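PDB 6WQ0: structural protein from unclassified Rudivirus, which self-assembles into a helical, filamentous nucleocapsid whose subunits wrap around the viral DNA and hold it in the A-form. Local coordinates for residues T53-Q58 with Y79-A84; E57-V62 with N123-S128. One frame throughout, in Å; residues are numbered along the deposited sequence.

Contact 1 (T53-Q58 with Y79-A84); sequences TSVNEQ and YGLKVA. With nucleotides of chain A.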
loop_
_atom_site.group_PDB
_atom_site.type_symbol
_atom_site.label_atom_id
_atom_site.label_comp_id
_atom_site.label_asym_id
_atom_site.label_seq_id
_atom_site.Cartn_x
_atom_site.Cartn_y
_atom_site.Cartn_z
ATOM N N THR C 53 -15.735 75.874 20.933
ATOM C CA THR C 53 -14.318 76.114 21.192
ATOM C C THR C 53 -13.986 77.601 21.099
ATOM O O THR C 53 -13.219 78.133 21.918
ATOM C CB THR C 53 -13.463 75.318 20.213
ATOM O OG1 THR C 53 -13.778 75.718 18.877
ATOM C CG2 THR C 53 -13.731 73.842 20.353
ATOM N N SER C 54 -14.566 78.295 20.116
ATOM C CA SER C 54 -14.302 79.722 19.988
ATOM C C SER C 54 -14.883 80.504 21.159
ATOM O O SER C 54 -14.276 81.473 21.628
ATOM C CB SER C 54 -14.853 80.234 18.662
ATOM O OG SER C 54 -16.259 80.118 18.615
ATOM N N VAL C 55 -16.056 80.098 21.644
ATOM C CA VAL C 55 -16.628 80.729 22.828
ATOM C C VAL C 55 -15.727 80.505 24.031
ATOM O O VAL C 55 -15.521 81.410 24.847
ATOM C CB VAL C 55 -18.054 80.205 23.086
ATOM C CG1 VAL C 55 -18.489 80.499 24.511
ATOM C CG2 VAL C 55 -19.023 80.813 22.107
ATOM N N ASN C 56 -15.173 79.300 24.164
ATOM C CA ASN C 56 -14.238 79.030 25.251
ATOM C C ASN C 56 -13.065 79.999 25.218
ATOM O O ASN C 56 -12.730 80.623 26.231
ATOM C CB ASN C 56 -13.740 77.589 25.166
ATOM C CG ASN C 56 -14.641 76.618 25.887
ATOM O OD1 ASN C 56 -15.221 76.942 26.915
ATOM N ND2 ASN C 56 -14.753 75.413 25.354
ATOM N N GLU C 57 -12.441 80.152 24.049
ATOM C CA GLU C 57 -11.266 81.016 23.945
ATOM C C GLU C 57 -11.608 82.482 24.213
ATOM O O GLU C 57 -10.879 83.178 24.935
ATOM C CB GLU C 57 -10.628 80.845 22.572
ATOM C CG GLU C 57 -10.191 79.418 22.311
ATOM C CD GLU C 57 -10.035 79.101 20.842
ATOM O OE1 GLU C 57 -10.259 80.002 20.007
ATOM O OE2 GLU C 57 -9.693 77.944 20.521
ATOM N N GLN C 58 -12.723 82.964 23.660
ATOM C CA GLN C 58 -13.105 84.358 23.869
ATOM C C GLN C 58 -13.467 84.639 25.323
ATOM O O GLN C 58 -13.082 85.676 25.877
ATOM C CB GLN C 58 -14.269 84.718 22.957
ATOM C CG GLN C 58 -13.906 84.771 21.503
ATOM C CD GLN C 58 -14.940 85.494 20.692
ATOM O OE1 GLN C 58 -16.131 85.213 20.795
ATOM N NE2 GLN C 58 -14.496 86.447 19.885
ATOM N N TYR C 79 -21.798 79.503 31.913
ATOM C CA TYR C 79 -22.783 80.461 31.434
ATOM C C TYR C 79 -22.579 80.726 29.954
ATOM O O TYR C 79 -23.507 80.573 29.150
ATOM C CB TYR C 79 -22.700 81.761 32.232
ATOM C CG TYR C 79 -23.559 82.871 31.677
ATOM C CD1 TYR C 79 -24.916 82.928 31.956
ATOM C CD2 TYR C 79 -23.017 83.864 30.874
ATOM C CE1 TYR C 79 -25.699 83.934 31.450
ATOM C CE2 TYR C 79 -23.796 84.871 30.366
ATOM C CZ TYR C 79 -25.135 84.903 30.659
ATOM O OH TYR C 79 -25.908 85.913 30.148
ATOM N N GLY C 80 -21.339 81.037 29.568
ATOM C CA GLY C 80 -21.067 81.299 28.170
ATOM C C GLY C 80 -21.550 80.174 27.285
ATOM O O GLY C 80 -22.331 80.397 26.356
ATOM N N LEU C 81 -21.164 78.940 27.612
ATOM C CA LEU C 81 -21.561 77.826 26.766
ATOM C C LEU C 81 -23.071 77.707 26.724
ATOM O O LEU C 81 -23.651 77.569 25.643
ATOM C CB LEU C 81 -20.923 76.533 27.260
ATOM C CG LEU C 81 -19.397 76.466 27.217
ATOM C CD1 LEU C 81 -18.920 75.174 27.835
ATOM C CD2 LEU C 81 -18.895 76.598 25.800
ATOM N N LYS C 82 -23.718 77.857 27.881
ATOM C CA LYS C 82 -25.172 77.851 27.932
ATOM C C LYS C 82 -25.747 78.843 26.934
ATOM O O LYS C 82 -26.575 78.474 26.092
ATOM C CB LYS C 82 -25.632 78.169 29.353
ATOM C CG LYS C 82 -27.062 77.823 29.657
ATOM C CD LYS C 82 -27.265 76.347 29.806
ATOM C CE LYS C 82 -28.662 76.024 30.278
ATOM N NZ LYS C 82 -28.859 76.518 31.655
ATOM N N VAL C 83 -25.264 80.086 26.959
ATOM C CA VAL C 83 -25.778 81.093 26.037
ATOM C C VAL C 83 -25.583 80.641 24.600
ATOM O O VAL C 83 -26.513 80.696 23.788
ATOM C CB VAL C 83 -25.107 82.452 26.298
ATOM C CG1 VAL C 83 -25.483 83.431 25.216
ATOM C CG2 VAL C 83 -25.507 82.985 27.652
ATOM N N ALA C 84 -24.385 80.146 24.275
ATOM C CA ALA C 84 -24.135 79.694 22.915
ATOM C C ALA C 84 -25.113 78.604 22.519
ATOM O O ALA C 84 -25.631 78.613 21.396
ATOM C CB ALA C 84 -22.695 79.207 22.780
ATOM P P DA A 145 -25.676 73.033 29.216
ATOM O OP1 DA A 145 -26.943 73.538 28.681
ATOM O OP2 DA A 145 -25.655 71.765 29.958
ATOM O "O5'" DA A 145 -24.640 72.881 28.022
ATOM C "C5'" DA A 145 -24.451 73.928 27.102
ATOM C "C4'" DA A 145 -23.213 73.687 26.267
ATOM O "O4'" DA A 145 -22.097 73.429 27.141
ATOM C "C3'" DA A 145 -23.256 72.463 25.383
ATOM O "O3'" DA A 145 -23.942 72.736 24.184
ATOM C "C2'" DA A 145 -21.779 72.227 25.131
ATOM C "C1'" DA A 145 -21.178 72.576 26.486
ATOM N N9 DA A 145 -20.912 71.413 27.328
ATOM C C8 DA A 145 -21.551 71.050 28.476
ATOM N N7 DA A 145 -21.088 69.951 29.012
ATOM C C5 DA A 145 -20.072 69.572 28.156
ATOM C C6 DA A 145 -19.183 68.489 28.163
ATOM N N6 DA A 145 -19.177 67.551 29.108
ATOM N N1 DA A 145 -18.287 68.412 27.159
ATOM C C2 DA A 145 -18.296 69.354 26.219
ATOM N N3 DA A 145 -19.081 70.411 26.110
ATOM C C4 DA A 145 -19.950 70.465 27.121
#
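V55 points toward segment 79-84 of helix 71-89 and spreads its two methyls over different residues of it. CG1, anti to the backbone N (chi1 162°), reaches the backbone at G80, where V55 CG1 lies 4.1 Å from G80 C, and also touches the L81 side chain, V55 CG1 to L81 CD2 being 4.1 Å. CG2 turns to the next helical turn and meets A84, with V55 CG2 and A84 CB 4.1 Å apart. G80 has no side chain to stand in front of CG1, and A84 offers a single methyl, so the valine is received on a low surface.

L81 sets out along the flank of its helix rather than at the partner, and its branches then part. CD2 goes back across the interface to V55 and to the amide end of N56, the side chains meeting at a slant. The other side of L81 belongs to the DNA: L81 CB is 3.3 Å from O4' of DA145 of chain A, and L81 CD1 is 3.7 Å from C1' of the same nucleotide. The leucine side chain thus has V55 and N56 at CD2 and the deoxyribose at CB and CD1. One residue on, the aliphatic part of K82, bent at chi2 and chi4, lies by the phosphate.

The axes of segments 53-58 and 79-84 pass 9.7 Å apart, with their directions 143° apart, roughly antiparallel. F52 extends the apolar seam over L81 and A84, I125 of helix 115-126 closes on V55, and helix 94-111 packs against Y79 and K82.

Contact 2 (E57-V62 with N123-S128); sequences EQVSAV and NIILGS
I124 points toward segment 57-62 of helix 50-64 and lies against V62, the two side chains sliding past each other in opposite directions. V62 CG2 is the methyl that does the touching: it sits 3.7 Å from I124 CB and 3.8 Å from I124 CG1, meeting the isoleucine at its branch point as well as along its longer arm. That arm leaves anti to the backbone N (chi1 -159°), and its CG1 also comes up to the preceding turn, where I124 CG1 is 4.0 Å from Q58 CB. V59, between these two in sequence, turns its CG2 to both isoleucines. V59 CG2 is 4.3 Å from I124 CG2 and 4.1 Å from I125 CD1, which comes in at a slant from an extended chain (chi2 -177°). I124 is therefore bordered by Q58, V59 and V62, residues that recur on one side of the helix.

The polar end of Q58 lies at the exposed border of this patch, with Q58 OE1 near the main-chain oxygen of I124; the pairing across the interface is apolar.

Farther out, V121 and A120, one helical turn before I125 and I124, continue the same surface against V59 and V62. Q77 of helix 71-89 packs on V59 and S60, while S60 also approaches a DNA phosphate. L126 packs on L96 and V100 of helix 94-111. Helix 115-126 ends here: G127 N bonds back to N123 O, and G127 has positive phi (106°), where a CB would collide with the carbonyl O of L126, reason enough for a glycine. Helix-to-helix packing of i, i+1 and i+4 residues against the last turn of another helix is what this contact amounts to, within the all-helical rudivirus coat-protein fold.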
loop_
_atom_site.group_PDB
_atom_site.type_symbol
_atom_site.label_atom_id
_atom_site.label_comp_id
_atom_site.label_asym_id
_atom_site.label_seq_id
_atom_site.Cartn_x
_atom_site.Cartn_y
_atom_site.Cartn_z
ATOM N N GLU C 57 -12.441 80.152 24.049
ATOM C CA GLU C 57 -11.266 81.016 23.945
ATOM C C GLU C 57 -11.608 82.482 24.213
ATOM O O GLU C 57 -10.879 83.178 24.935
ATOM C CB GLU C 57 -10.628 80.845 22.572
ATOM C CG GLU C 57 -10.191 79.418 22.311
ATOM C CD GLU C 57 -10.035 79.101 20.842
ATOM O OE1 GLU C 57 -10.259 80.002 20.007
ATOM O OE2 GLU C 57 -9.693 77.944 20.521
ATOM N N GLN C 58 -12.723 82.964 23.660
ATOM C CA GLN C 58 -13.105 84.358 23.869
ATOM C C GLN C 58 -13.467 84.639 25.323
ATOM O O GLN C 58 -13.082 85.676 25.877
ATOM C CB GLN C 58 -14.269 84.718 22.957
ATOM C CG GLN C 58 -13.906 84.771 21.503
ATOM C CD GLN C 58 -14.940 85.494 20.692
ATOM O OE1 GLN C 58 -16.131 85.213 20.795
ATOM N NE2 GLN C 58 -14.496 86.447 19.885
ATOM N N VAL C 59 -14.221 83.739 25.958
ATOM C CA VAL C 59 -14.595 83.952 27.349
ATOM C C VAL C 59 -13.371 83.881 28.248
ATOM O O VAL C 59 -13.287 84.610 29.237
ATOM C CB VAL C 59 -15.681 82.946 27.777
ATOM C CG1 VAL C 59 -15.944 83.044 29.265
ATOM C CG2 VAL C 59 -16.962 83.197 27.011
ATOM N N SER C 60 -12.406 83.017 27.931
ATOM C CA SER C 60 -11.160 82.996 28.691
ATOM C C SER C 60 -10.444 84.339 28.601
ATOM O O SER C 60 -10.007 84.899 29.617
ATOM C CB SER C 60 -10.268 81.867 28.181
ATOM O OG SER C 60 -9.089 81.743 28.955
ATOM N N ALA C 61 -10.325 84.875 27.383
ATOM C CA ALA C 61 -9.718 86.192 27.206
ATOM C C ALA C 61 -10.448 87.256 28.017
ATOM O O ALA C 61 -9.822 88.157 28.582
ATOM C CB ALA C 61 -9.704 86.561 25.726
ATOM N N VAL C 62 -11.777 87.172 28.081
ATOM C CA VAL C 62 -12.543 88.159 28.841
ATOM C C VAL C 62 -12.306 87.991 30.337
ATOM O O VAL C 62 -12.175 88.973 31.076
ATOM C CB VAL C 62 -14.040 88.063 28.493
ATOM C CG1 VAL C 62 -14.864 88.888 29.458
ATOM C CG2 VAL C 62 -14.282 88.522 27.076
ATOM N N ASN C 123 -21.656 89.981 26.271
ATOM C CA ASN C 123 -21.264 90.958 25.267
ATOM C C ASN C 123 -20.250 90.375 24.293
ATOM O O ASN C 123 -20.353 90.594 23.084
ATOM C CB ASN C 123 -20.709 92.205 25.951
ATOM C CG ASN C 123 -20.282 93.268 24.972
ATOM O OD1 ASN C 123 -21.062 94.142 24.612
ATOM N ND2 ASN C 123 -19.032 93.209 24.546
ATOM N N ILE C 124 -19.262 89.631 24.792
ATOM C CA ILE C 124 -18.310 89.022 23.866
ATOM C C ILE C 124 -18.988 87.956 23.013
ATOM O O ILE C 124 -18.543 87.677 21.894
ATOM C CB ILE C 124 -17.085 88.459 24.617
ATOM C CG1 ILE C 124 -15.894 88.312 23.670
ATOM C CG2 ILE C 124 -17.382 87.112 25.239
ATOM C CD1 ILE C 124 -15.301 89.604 23.234
ATOM N N ILE C 125 -20.073 87.353 23.499
ATOM C CA ILE C 125 -20.708 86.284 22.730
ATOM C C ILE C 125 -21.750 86.824 21.758
ATOM O O ILE C 125 -21.697 86.534 20.559
ATOM C CB ILE C 125 -21.324 85.223 23.658
ATOM C CG1 ILE C 125 -20.227 84.523 24.450
ATOM C CG2 ILE C 125 -22.092 84.196 22.853
ATOM C CD1 ILE C 125 -20.729 83.420 25.320
ATOM N N LEU C 126 -22.713 87.598 22.255
ATOM C CA LEU C 126 -23.821 88.039 21.417
ATOM C C LEU C 126 -23.614 89.413 20.803
ATOM O O LEU C 126 -24.288 89.741 19.823
ATOM C CB LEU C 126 -25.123 88.051 22.221
ATOM C CG LEU C 126 -25.736 86.695 22.549
ATOM C CD1 LEU C 126 -27.129 86.878 23.093
ATOM C CD2 LEU C 126 -25.740 85.803 21.326
ATOM N N GLY C 127 -22.715 90.221 21.351
ATOM C CA GLY C 127 -22.450 91.552 20.855
ATOM C C GLY C 127 -23.002 92.656 21.724
ATOM O O GLY C 127 -22.537 93.797 21.623
ATOM N N SER C 128 -23.981 92.354 22.567
ATOM C CA SER C 128 -24.590 93.315 23.465
ATOM C C SER C 128 -24.844 92.641 24.803
ATOM O O SER C 128 -25.084 91.429 24.852
ATOM C CB SER C 128 -25.912 93.853 22.896
ATOM O OG SER C 128 -26.536 94.745 23.799
#

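How the contacts relate
From the N terminus, helices 10-24 and 27-48 come before helix 50-64, which supplies one side of both contacts. Contact 1 closes the shorter loop, bringing helix 71-89 back onto 53-58 after 20 intervening residues. Contact 2 closes a longer one, returning the end of helix 115-126 to 57-62 after 60. The segments overlap at E57 and Q58, so the loops start from the same part of the helix, and 79-84 lies within the span that contact 2 closes. Their centres are 7 Å apart, and I125 CD1 joins them, 3.6 Å from G80 CA, as does V83, with V83 CG1 4.2 Å from L126 CG. Helices 50-64, 71-89 and 115-126 thereby form one packed group.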